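Local coordinates for protein beta-gamma-crystallin (Geodia cydonium, PDB 4IAU) that is of unknown function but binds a calcium ion and folds into two Greek key domains of the beta/gamma-crystallin family, at residues Q16-E21 against R74-V79. Numbering follows the deposited sequence.
Sequences QDFTSE and RSFRPV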
loop_
_atom_site.group_PDB
_atom_site.type_symbol
_atom_site.label_atom_id
_atom_site.label_comp_id
_atom_site.label_asym_id
_atom_site.label_seq_id
_atom_site.Cartn_x
_atom_site.Cartn_y
_atom_site.Cartn_z
ATOM N N GLN A 16 16.419 -5.515 -13.431
ATOM C CA GLN A 16 15.694 -6.707 -13.013
ATOM C C GLN A 16 14.225 -6.370 -12.958
ATOM O O GLN A 16 13.836 -5.263 -12.574
ATOM C CB GLN A 16 16.181 -7.164 -11.630
ATOM C CG GLN A 16 15.655 -8.536 -11.239
ATOM C CD GLN A 16 16.252 -9.088 -9.991
ATOM O OE1 GLN A 16 17.046 -8.440 -9.316
ATOM N NE2 GLN A 16 15.874 -10.320 -9.648
ATOM N N ASP A 17 13.396 -7.372 -13.309
ATOM C CA ASP A 17 11.958 -7.223 -13.193
ATOM C C ASP A 17 11.469 -8.009 -11.967
ATOM O O ASP A 17 11.989 -9.045 -11.630
ATOM C CB ASP A 17 11.263 -7.756 -14.430
ATOM C CG ASP A 17 11.608 -7.025 -15.719
ATOM O OD1 ASP A 17 12.129 -5.923 -15.656
ATOM O OD2 ASP A 17 11.340 -7.647 -16.810
ATOM N N PHE A 18 10.422 -7.461 -11.329
ATOM C CA PHE A 18 9.805 -8.059 -10.168
ATOM C C PHE A 18 8.308 -8.129 -10.377
ATOM O O PHE A 18 7.690 -7.229 -10.954
ATOM C CB PHE A 18 10.088 -7.198 -8.940
ATOM C CG PHE A 18 11.566 -7.096 -8.628
ATOM C CD1 PHE A 18 12.333 -6.108 -9.257
ATOM C CD2 PHE A 18 12.172 -7.975 -7.756
ATOM C CE1 PHE A 18 13.700 -6.012 -9.023
ATOM C CE2 PHE A 18 13.541 -7.872 -7.507
ATOM C CZ PHE A 18 14.296 -6.911 -8.148
ATOM N N THR A 19 7.697 -9.207 -9.833
ATOM C CA THR A 19 6.269 -9.442 -9.947
ATOM C C THR A 19 5.653 -9.720 -8.586
ATOM O O THR A 19 4.465 -10.031 -8.515
ATOM C CB THR A 19 5.964 -10.624 -10.867
ATOM O OG1 THR A 19 6.605 -11.789 -10.370
ATOM C CG2 THR A 19 6.515 -10.344 -12.271
ATOM N N SER A 20 6.410 -9.625 -7.502
ATOM C CA SER A 20 5.911 -9.914 -6.180
ATOM C C SER A 20 6.603 -9.050 -5.157
ATOM O O SER A 20 7.632 -8.429 -5.440
ATOM C CB SER A 20 6.082 -11.398 -5.860
ATOM O OG SER A 20 7.455 -11.673 -5.744
ATOM N N GLU A 21 6.091 -9.043 -3.942
ATOM C CA GLU A 21 6.618 -8.204 -2.878
ATOM C C GLU A 21 8.044 -8.587 -2.508
ATOM O O GLU A 21 8.396 -9.760 -2.471
ATOM C CB GLU A 21 5.714 -8.237 -1.640
ATOM C CG GLU A 21 5.753 -9.520 -0.826
ATOM C CD GLU A 21 4.901 -9.438 0.411
ATOM O OE1 GLU A 21 5.324 -8.692 1.336
ATOM O OE2 GLU A 21 3.805 -9.999 0.459
ATOM N N ARG A 74 14.719 -0.022 0.020
ATOM C CA ARG A 74 15.081 -1.218 0.784
ATOM C C ARG A 74 13.944 -2.221 0.847
ATOM O O ARG A 74 14.165 -3.341 1.341
ATOM C CB ARG A 74 15.608 -0.861 2.176
ATOM C CG ARG A 74 16.987 -0.210 2.173
ATOM C CD ARG A 74 18.123 -1.227 2.193
ATOM N NE ARG A 74 18.337 -1.945 0.961
ATOM C CZ ARG A 74 19.134 -1.549 -0.011
ATOM N NH1 ARG A 74 19.700 -0.379 0.009
ATOM N NH2 ARG A 74 19.340 -2.347 -1.062
ATOM N N SER A 75 12.765 -1.896 0.346
ATOM C CA SER A 75 11.675 -2.827 0.191
ATOM C C SER A 75 10.671 -2.198 -0.762
ATOM O O SER A 75 10.656 -0.982 -0.961
ATOM C CB SER A 75 11.011 -3.208 1.525
ATOM O OG SER A 75 10.478 -2.093 2.211
ATOM N N PHE A 76 9.793 -3.038 -1.341
ATOM C CA PHE A 76 8.781 -2.539 -2.264
ATOM C C PHE A 76 7.791 -3.652 -2.485
ATOM O O PHE A 76 8.097 -4.843 -2.340
ATOM C CB PHE A 76 9.402 -2.018 -3.574
ATOM C CG PHE A 76 10.295 -2.991 -4.316
ATOM C CD1 PHE A 76 11.638 -3.054 -4.009
ATOM C CD2 PHE A 76 9.810 -3.826 -5.306
ATOM C CE1 PHE A 76 12.469 -3.931 -4.712
ATOM C CE2 PHE A 76 10.642 -4.677 -5.978
ATOM C CZ PHE A 76 11.981 -4.744 -5.690
ATOM N N ARG A 77 6.557 -3.263 -2.870
ATOM C CA ARG A 77 5.513 -4.268 -3.026
ATOM C C ARG A 77 4.407 -3.750 -3.918
ATOM O O ARG A 77 4.155 -2.539 -3.982
ATOM C CB ARG A 77 4.930 -4.707 -1.660
ATOM C CG ARG A 77 4.383 -3.527 -0.842
ATOM C CD ARG A 77 3.821 -4.041 0.481
ATOM N NE ARG A 77 3.562 -2.939 1.386
ATOM C CZ ARG A 77 3.267 -3.101 2.681
ATOM N NH1 ARG A 77 3.122 -4.334 3.177
ATOM N NH2 ARG A 77 3.117 -2.066 3.472
ATOM N N PRO A 78 3.684 -4.648 -4.578
ATOM C CA PRO A 78 2.531 -4.256 -5.365
ATOM C C PRO A 78 1.332 -4.012 -4.456
ATOM O O PRO A 78 1.223 -4.506 -3.345
ATOM C CB PRO A 78 2.314 -5.473 -6.282
ATOM C CG PRO A 78 2.766 -6.653 -5.420
ATOM C CD PRO A 78 3.928 -6.125 -4.649
ATOM N N VAL A 79 0.376 -3.250 -5.002
ATOM C CA VAL A 79 -0.897 -3.054 -4.368
ATOM C C VAL A 79 -1.845 -4.067 -5.010
ATOM O O VAL A 79 -2.356 -3.879 -6.115
ATOM C CB VAL A 79 -1.409 -1.621 -4.516
ATOM C CG1 VAL A 79 -2.741 -1.440 -3.790
ATOM C CG2 VAL A 79 -0.367 -0.605 -3.990
HETATM O O HOH W 1 3.271 -7.101 2.297
#
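Phe-76 drives the edge of its ring into one face of Phe-18, an edge-to-face pair with centroids 4.9 Å apart and planes at 84°. The leading atom is CZ of Phe-76, 3.6 Å above the middle of the Phe-18 ring; CE2 beside it sits over the inner end, with Phe-76 CE2 3.7 Å from Phe-18 CG. In Phe-18, CG lies anti to the carbonyl carbon (chi1 -62°), which places the ring beside the backbone N, and a near-perpendicular second torsion presents its face to Phe-76. Phe-76 holds CG between its backbone N and carbonyl carbon (chi1 55°), which swings the ring off its strand toward Phe-18. Leu-8 on strand 5-9 touches both phenylalanine side chains, and Trp-39 also packs on Phe-76. An alanine in place of Phe-18 removes the face that Phe-76 abuts, and would probably open a gap between the two sheets. Further along, the backbones draw close at Glu-21, whose CB lies 3.6 Å from CB of Arg-77, while CD of the Pro-78 ring lies 3.7 Å from the Glu-21 backbone N. Beyond these touching carbons both chains run on extended, and a water joins their ends: it donates to OE1 of Glu-21 (2.8 Å) and accepts from NH1 of Arg-77 (2.9 Å), lying in the guanidinium plane. It bridges two oppositely charged groups that are not in direct contact. Tyr-47 OH also bonds Glu-21 OE1, and Arg-77 NH2 reaches the carbonyls of Phe-94 and Gly-96, fixing the guanidinium beside the second half of the chain. Strands 15-18 and 75-78 are edge strands of different antiparallel sheets; their buried aromatic pair, packed against Leu-8 of one sheet and Trp-39 of the other, belongs to the hydrophobic core of a Greek key beta-sandwich, the crystallin fold.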